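Local coordinates for protein Dye type peroxidase A (Streptomyces lividans 1326, PDB 6GZW) that binds haem (protoporphyrin IX with iron) and, as a dye-decolourising peroxidase, probably uses hydrogen peroxide to oxidise dyes and similar substrates, at residues A28-D36 / A138-A149; F195-E203 / W214-V222. All blocks are in the same frame, centred on the assembly; numbering follows the deposited sequence. Where two conformers were deposited one is given.

Contact 1 of 2, residues A28-D36 / A138-A149; sequences ARGHLVAFD and AFHALRAIQRDA
In the N-terminal of the two ferredoxin-like halves expected of a dye-decolourising peroxidase, a helix lies along one face of the antiparallel sheet, and R29, H31, V33 and F35 of strand 29-36 meet A138, L142, I145, Q146 and A149 of that helix. The two axes run nearly parallel, 14° apart, and approach to 8.9 Å. Every second residue of the strand faces the helix, and L142 fills the middle. With CG anti to the backbone N (chi1 172°) its branch point is carried toward the strand, and the fork at CG gives each methyl its own partner. CD2 sits over one face of the H31 ring, 3.9 Å from the ring centroid and 17° off its normal, a CH-pi contact in which the two side chains meet at about a right angle. CD1 reaches V33 CG1 at 4.1 Å. The imidazole suits this mixed setting: a flat face for the leucine methyl, and a polar rim whose ND1 bonds to N160 on the adjoining strand. A138 is small enough to let the strand come close, and its CB meets the aliphatic part of R29 at CG, 3.5 Å away. The arginine chain then bends at chi2, and its NH1 bonds to G161 O on strand 153-162. Farther along, the F35 ring reaches the helix at Q146 and A149. Its CZ points at Q146 CA, 3.9 Å away at the ring edge, while CE2 meets A149 CB at 3.8 Å; alanine again leaves room for a bulky partner. The strand is bracketed in the sheet by 126-132 and 153-162, while helix 43-61 packs beside the helix and sends W53 against F35. Helix 138-149 also meets the second subunit, where R143 forms salt bridges to D231 and E234 of that chain.

Contact 2 of 2, residues F195-E203 / W214-V222; sequences FDRRIFVPE and WMANGSYVV
Hydrogen bonds lead this contact: V201 N donates to G218 O at 2.8 Å, nearly straight at 167°. In one of the two conformers of S219, its OG, anti to the backbone N (chi1 -171°), donates to I199 O at 2.8 Å, so this bond may not always be made. A weak, bent bond runs from N217 N to V201 O. One water donates to both V201 O and N217 OD1, bridging the segments. G218 N bonds to M215 O within the type II turn M215-G218, whose third position is N217; asparagine, like glycine, readily takes the positive phi needed there.

The polar backbone also meets carbon. G218 O takes a CA-H...O contact from F200 CA at 3.3 Å and lies at the edge of the F200 ring, near its plane.

Apolar contact centres on V201, a compact branched side chain that points into the turn. Its CG2 meets Y220 CE2 at 3.8 Å and M215 CE at 4.2 Å, and the same M215 methyl lies over one face of the Y220 ring.

Beyond the turn the chain enters strand 219-228, which lies between strands 350-360 and 316-326; A359 packs against M215 and Y220. The short helix reaches strand 300-310 through F195 and I199, both against V300, and H18 stacks on the F200 ring.

Both contacts reach the same antiparallel sheet, contact 1 in the N-terminal and contact 2 in the C-terminal peroxidase region, with centres 24 Å apart and nearest atoms about 8 Å apart. They share the sheet but no helix or strand. Contact 1 is almost wholly buried, and joins a helix to the face of a strand mainly through side chains, without hydrogen bonds between the segments, its chemistry largely apolar and aromatic. Contact 2 is also mostly buried but has an exposed end at P202 and E203; there irregular chain meets a turn, and backbone groups bond across it. Contact 1 extends to the second subunit, whereas contact 2 stays within its own chain, the side chain of I199 lying about 10 Å from the haem.

Contact 1 of 2, residues A28-D36 / A138-A149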
# COMPACT_ATOMS: atom_id res chain seq x y z
N ALA A 28 4.32 6.49 5.94
CA ALA A 28 4.50 5.46 4.92
C ALA A 28 3.20 5.02 4.25
O ALA A 28 3.23 4.55 3.12
CB ALA A 28 5.20 4.26 5.49
N ARG A 29 2.07 5.15 4.95
CA ARG A 29 0.79 4.66 4.46
C ARG A 29 -0.27 5.73 4.63
O ARG A 29 -0.34 6.34 5.68
CB ARG A 29 0.41 3.41 5.25
CG ARG A 29 -0.88 2.76 4.84
CD ARG A 29 -0.93 2.54 3.35
NE ARG A 29 -1.81 1.44 3.03
CZ ARG A 29 -2.15 1.08 1.81
NH1 ARG A 29 -1.69 1.74 0.75
NH2 ARG A 29 -2.94 0.05 1.65
N GLY A 30 -1.06 5.96 3.57
CA GLY A 30 -2.16 6.92 3.57
C GLY A 30 -3.46 6.33 3.02
O GLY A 30 -3.47 5.50 2.12
N HIS A 31 -4.57 6.77 3.61
CA HIS A 31 -5.89 6.56 3.03
C HIS A 31 -6.61 7.91 3.07
O HIS A 31 -6.74 8.50 4.16
CB HIS A 31 -6.69 5.54 3.83
CG HIS A 31 -6.04 4.19 3.99
ND1 HIS A 31 -5.89 3.30 2.95
CD2 HIS A 31 -5.53 3.59 5.08
CE1 HIS A 31 -5.31 2.19 3.41
NE2 HIS A 31 -5.11 2.33 4.70
N LEU A 32 -7.06 8.38 1.92
CA LEU A 32 -7.91 9.57 1.84
C LEU A 32 -9.32 9.09 1.53
O LEU A 32 -9.49 8.22 0.70
CB LEU A 32 -7.46 10.50 0.73
CG LEU A 32 -5.99 10.94 0.68
CD1 LEU A 32 -5.74 11.98 -0.40
CD2 LEU A 32 -5.51 11.43 2.04
N VAL A 33 -10.33 9.65 2.20
CA VAL A 33 -11.70 9.22 1.96
C VAL A 33 -12.61 10.44 2.03
O VAL A 33 -12.36 11.34 2.82
CB VAL A 33 -12.08 8.09 2.94
CG1 VAL A 33 -11.82 8.47 4.37
CG2 VAL A 33 -13.50 7.60 2.72
N ALA A 34 -13.59 10.51 1.12
CA ALA A 34 -14.63 11.50 1.16
C ALA A 34 -15.96 10.81 1.44
O ALA A 34 -16.21 9.71 0.94
CB ALA A 34 -14.67 12.28 -0.14
N PHE A 35 -16.82 11.47 2.23
CA PHE A 35 -18.15 10.99 2.56
C PHE A 35 -19.19 12.02 2.11
O PHE A 35 -18.91 13.23 2.19
CB PHE A 35 -18.30 10.79 4.07
CG PHE A 35 -17.44 9.72 4.65
CD1 PHE A 35 -16.15 10.01 5.06
CD2 PHE A 35 -17.91 8.42 4.85
CE1 PHE A 35 -15.32 9.06 5.63
CE2 PHE A 35 -17.07 7.45 5.43
CZ PHE A 35 -15.77 7.77 5.80
N ASP A 36 -20.34 11.55 1.65
CA ASP A 36 -21.52 12.40 1.47
C ASP A 36 -22.57 12.11 2.51
O ASP A 36 -22.87 10.95 2.81
CB ASP A 36 -22.14 12.24 0.08
CG ASP A 36 -21.29 12.86 -1.01
OD1 ASP A 36 -20.59 13.85 -0.74
OD2 ASP A 36 -21.36 12.38 -2.16
N ALA A 138 -2.99 1.71 9.89
CA ALA A 138 -3.71 2.58 9.01
C ALA A 138 -5.07 2.03 8.57
O ALA A 138 -6.07 2.74 8.56
CB ALA A 138 -2.86 2.89 7.78
N PHE A 139 -5.09 0.76 8.17
CA PHE A 139 -6.34 0.14 7.71
C PHE A 139 -7.39 0.12 8.83
O PHE A 139 -8.56 0.47 8.64
CB PHE A 139 -6.14 -1.26 7.20
CG PHE A 139 -7.42 -1.86 6.69
CD1 PHE A 139 -7.89 -1.53 5.43
CD2 PHE A 139 -8.23 -2.63 7.52
CE1 PHE A 139 -9.13 -1.98 4.98
CE2 PHE A 139 -9.46 -3.08 7.08
CZ PHE A 139 -9.91 -2.79 5.80
N HIS A 140 -6.94 -0.28 10.00
CA HIS A 140 -7.82 -0.33 11.17
C HIS A 140 -8.46 1.04 11.41
O HIS A 140 -9.65 1.11 11.67
CB HIS A 140 -7.02 -0.77 12.39
CG HIS A 140 -7.72 -0.65 13.70
ND1 HIS A 140 -7.45 0.37 14.60
CD2 HIS A 140 -8.60 -1.47 14.32
CE1 HIS A 140 -8.19 0.18 15.69
NE2 HIS A 140 -8.90 -0.92 15.54
N ALA A 141 -7.70 2.13 11.27
CA ALA A 141 -8.27 3.47 11.40
C ALA A 141 -9.24 3.83 10.27
O ALA A 141 -10.33 4.37 10.50
CB ALA A 141 -7.17 4.49 11.51
N LEU A 142 -8.89 3.52 9.03
CA LEU A 142 -9.82 3.73 7.91
C LEU A 142 -11.15 3.03 8.13
O LEU A 142 -12.22 3.61 7.97
CB LEU A 142 -9.21 3.23 6.59
CG LEU A 142 -10.13 3.21 5.36
CD1 LEU A 142 -10.65 4.59 4.98
CD2 LEU A 142 -9.44 2.54 4.20
N ARG A 143 -11.07 1.77 8.49
CA ARG A 143 -12.26 0.98 8.69
C ARG A 143 -13.09 1.51 9.86
O ARG A 143 -14.33 1.56 9.79
CB ARG A 143 -11.84 -0.48 8.90
CG ARG A 143 -12.99 -1.48 9.07
CD ARG A 143 -14.00 -1.46 7.94
NE ARG A 143 -15.02 -2.51 8.08
CZ ARG A 143 -16.06 -2.71 7.27
NH1 ARG A 143 -16.31 -1.93 6.24
NH2 ARG A 143 -16.87 -3.73 7.52
N ALA A 144 -12.42 1.93 10.94
CA ALA A 144 -13.15 2.45 12.10
C ALA A 144 -13.86 3.76 11.79
O ALA A 144 -15.03 3.95 12.15
CB ALA A 144 -12.22 2.58 13.28
N ILE A 145 -13.16 4.66 11.09
CA ILE A 145 -13.76 5.92 10.67
C ILE A 145 -14.92 5.64 9.72
O ILE A 145 -16.02 6.18 9.87
CB ILE A 145 -12.67 6.82 10.06
CG1 ILE A 145 -11.70 7.30 11.16
CG2 ILE A 145 -13.24 7.96 9.21
CD1 ILE A 145 -12.30 8.26 12.18
N GLN A 146 -14.71 4.76 8.74
CA GLN A 146 -15.78 4.46 7.80
C GLN A 146 -17.02 3.83 8.45
O GLN A 146 -18.14 4.19 8.08
CB GLN A 146 -15.26 3.62 6.64
CG GLN A 146 -16.32 3.13 5.65
CD GLN A 146 -16.65 1.66 5.85
OE1 GLN A 146 -15.80 0.88 6.30
NE2 GLN A 146 -17.87 1.28 5.52
N ARG A 147 -16.81 2.94 9.40
CA ARG A 147 -17.90 2.32 10.15
C ARG A 147 -18.60 3.28 11.13
O ARG A 147 -19.80 3.10 11.41
CB ARG A 147 -17.38 1.08 10.88
CG ARG A 147 -17.04 -0.06 9.96
CD ARG A 147 -18.26 -0.84 9.56
NE ARG A 147 -18.68 -1.75 10.61
CZ ARG A 147 -19.75 -2.54 10.54
NH1 ARG A 147 -20.53 -2.52 9.45
NH2 ARG A 147 -20.06 -3.35 11.55
N ASP A 148 -17.89 4.29 11.63
CA ASP A 148 -18.55 5.38 12.40
C ASP A 148 -19.56 6.17 11.58
O ASP A 148 -20.52 6.74 12.15
CB ASP A 148 -17.55 6.41 12.92
CG ASP A 148 -16.81 5.98 14.15
OD1 ASP A 148 -17.21 5.02 14.84
OD2 ASP A 148 -15.81 6.65 14.45
N ALA A 149 -19.35 6.27 10.27
CA ALA A 149 -20.29 6.99 9.40
C ALA A 149 -21.72 6.41 9.48
O ALA A 149 -22.68 7.16 9.47
CB ALA A 149 -19.81 7.02 7.96

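Contact 2 of 2, residues F195-E203 / W214-V222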
# COMPACT_ATOMS: atom_id res chain seq x y z
N PHE A 195 5.55 31.41 8.11
CA PHE A 195 4.89 30.09 8.10
C PHE A 195 3.42 30.14 8.53
O PHE A 195 2.54 29.76 7.78
CB PHE A 195 5.62 29.07 8.94
CG PHE A 195 5.01 27.71 8.86
CD1 PHE A 195 5.26 26.90 7.77
CD2 PHE A 195 4.14 27.27 9.83
CE1 PHE A 195 4.71 25.64 7.66
CE2 PHE A 195 3.57 26.00 9.73
CZ PHE A 195 3.85 25.19 8.64
N ASP A 196 3.15 30.61 9.74
CA ASP A 196 1.77 30.69 10.24
C ASP A 196 0.87 31.49 9.32
O ASP A 196 -0.25 31.07 9.00
CB ASP A 196 1.72 31.32 11.64
CG ASP A 196 2.14 30.36 12.74
OD1 ASP A 196 2.92 29.41 12.51
OD2 ASP A 196 1.67 30.58 13.87
N ARG A 197 1.34 32.66 8.88
CA ARG A 197 0.56 33.45 7.95
C ARG A 197 0.23 32.67 6.66
O ARG A 197 -0.88 32.79 6.12
CB ARG A 197 1.24 34.80 7.59
CG ARG A 197 0.41 35.63 6.61
CD ARG A 197 0.86 37.07 6.40
NE ARG A 197 2.21 37.18 5.84
CZ ARG A 197 3.33 37.35 6.55
NH1 ARG A 197 3.34 37.41 7.88
NH2 ARG A 197 4.49 37.45 5.90
N ARG A 198 1.20 31.90 6.15
CA ARG A 198 1.02 31.22 4.86
C ARG A 198 0.01 30.07 4.94
O ARG A 198 -0.75 29.85 4.01
CB ARG A 198 2.34 30.69 4.34
CG ARG A 198 3.25 31.74 3.74
CD ARG A 198 4.66 31.22 3.62
NE ARG A 198 5.38 31.94 2.57
CZ ARG A 198 6.54 31.55 2.05
NH1 ARG A 198 7.18 30.49 2.49
NH2 ARG A 198 7.06 32.25 1.06
N ILE A 199 0.00 29.38 6.08
CA ILE A 199 -0.60 28.06 6.19
C ILE A 199 -1.88 28.04 7.03
O ILE A 199 -2.77 27.26 6.72
CB ILE A 199 0.45 27.08 6.73
CG1 ILE A 199 1.74 27.08 5.86
CG2 ILE A 199 -0.10 25.65 6.84
CD1 ILE A 199 1.48 26.97 4.38
N PHE A 200 -2.01 28.89 8.06
CA PHE A 200 -3.16 28.79 8.98
C PHE A 200 -4.01 30.05 9.03
O PHE A 200 -3.50 31.18 8.96
CB PHE A 200 -2.68 28.47 10.39
CG PHE A 200 -2.06 27.10 10.53
CD1 PHE A 200 -2.83 25.95 10.39
CD2 PHE A 200 -0.71 26.96 10.86
CE1 PHE A 200 -2.26 24.69 10.52
CE2 PHE A 200 -0.14 25.70 11.00
CZ PHE A 200 -0.91 24.56 10.84
N VAL A 201 -5.31 29.83 9.17
CA VAL A 201 -6.27 30.90 9.42
C VAL A 201 -5.92 31.42 10.81
O VAL A 201 -5.64 30.63 11.71
CB VAL A 201 -7.73 30.37 9.37
CG1 VAL A 201 -8.74 31.46 9.75
CG2 VAL A 201 -8.09 29.88 7.98
N PRO A 202 -5.87 32.76 11.00
CA PRO A 202 -5.46 33.31 12.30
C PRO A 202 -6.43 33.01 13.47
O PRO A 202 -7.58 32.64 13.23
CB PRO A 202 -5.37 34.83 12.05
CG PRO A 202 -5.97 35.09 10.73
CD PRO A 202 -6.07 33.80 9.98
N GLU A 203 -5.94 33.16 14.71
CA GLU A 203 -6.76 32.97 15.92
C GLU A 203 -7.97 33.88 15.93
O GLU A 203 -9.03 33.46 16.40
CB GLU A 203 -5.95 33.21 17.20
CG GLU A 203 -4.97 32.12 17.56
CD GLU A 203 -4.18 32.42 18.82
OE1 GLU A 203 -2.98 32.08 18.86
OE2 GLU A 203 -4.75 33.00 19.76
N TRP A 214 -15.39 29.90 13.05
CA TRP A 214 -15.27 28.46 13.26
C TRP A 214 -14.00 27.87 12.61
O TRP A 214 -13.57 26.78 12.99
CB TRP A 214 -16.52 27.69 12.78
CG TRP A 214 -16.69 27.57 11.31
CD1 TRP A 214 -17.40 28.39 10.49
CD2 TRP A 214 -16.15 26.53 10.47
NE1 TRP A 214 -17.33 27.95 9.19
CE2 TRP A 214 -16.57 26.81 9.15
CE3 TRP A 214 -15.36 25.40 10.71
CZ2 TRP A 214 -16.21 26.00 8.07
CZ3 TRP A 214 -15.01 24.59 9.63
CH2 TRP A 214 -15.44 24.89 8.34
N MET A 215 -13.42 28.57 11.63
CA MET A 215 -12.16 28.13 11.01
C MET A 215 -10.86 28.59 11.68
O MET A 215 -9.77 28.33 11.15
CB MET A 215 -12.17 28.50 9.52
CG MET A 215 -12.79 27.45 8.62
SD MET A 215 -11.93 25.86 8.62
CE MET A 215 -10.39 26.34 7.84
N ALA A 216 -10.95 29.27 12.82
CA ALA A 216 -9.76 29.74 13.55
C ALA A 216 -8.70 28.66 13.78
O ALA A 216 -9.03 27.55 14.20
CB ALA A 216 -10.17 30.38 14.87
N ASN A 217 -7.45 28.96 13.42
CA ASN A 217 -6.33 28.01 13.46
C ASN A 217 -6.46 26.81 12.49
O ASN A 217 -5.70 25.86 12.60
CB ASN A 217 -6.10 27.53 14.88
CG ASN A 217 -5.98 28.69 15.85
OD1 ASN A 217 -5.25 29.64 15.58
ND2 ASN A 217 -6.73 28.64 16.96
N GLY A 218 -7.41 26.88 11.58
CA GLY A 218 -7.59 25.86 10.55
C GLY A 218 -6.75 26.11 9.31
O GLY A 218 -5.96 27.06 9.25
N SER A 219 -6.89 25.24 8.32
CA SER A 219 -6.20 25.40 7.04
C SER A 219 -7.10 24.87 5.93
O SER A 219 -8.01 24.09 6.22
CB SER A 219 -4.87 24.66 7.05
OG SER A 219 -4.10 24.98 5.90
N TYR A 220 -6.86 25.30 4.69
CA TYR A 220 -7.60 24.82 3.52
C TYR A 220 -6.69 23.81 2.81
O TYR A 220 -5.53 24.11 2.53
CB TYR A 220 -8.03 25.96 2.59
CG TYR A 220 -9.06 26.80 3.29
CD1 TYR A 220 -10.40 26.43 3.28
CD2 TYR A 220 -8.68 27.89 4.04
CE1 TYR A 220 -11.34 27.14 4.00
CE2 TYR A 220 -9.63 28.61 4.76
CZ TYR A 220 -10.95 28.23 4.73
OH TYR A 220 -11.91 28.91 5.41
N VAL A 221 -7.23 22.62 2.55
CA VAL A 221 -6.52 21.57 1.81
C VAL A 221 -7.07 21.49 0.38
O VAL A 221 -8.29 21.54 0.17
CB VAL A 221 -6.56 20.22 2.56
CG1 VAL A 221 -7.96 19.65 2.66
CG2 VAL A 221 -5.62 19.20 1.92
N VAL A 222 -6.17 21.39 -0.59
CA VAL A 222 -6.52 21.01 -1.95
C VAL A 222 -5.85 19.67 -2.20
O VAL A 222 -4.63 19.56 -2.04
CB VAL A 222 -6.07 22.06 -2.98
CG1 VAL A 222 -6.28 21.55 -4.41
CG2 VAL A 222 -6.82 23.36 -2.73
O HOH W 1 -3.16 29.88 13.68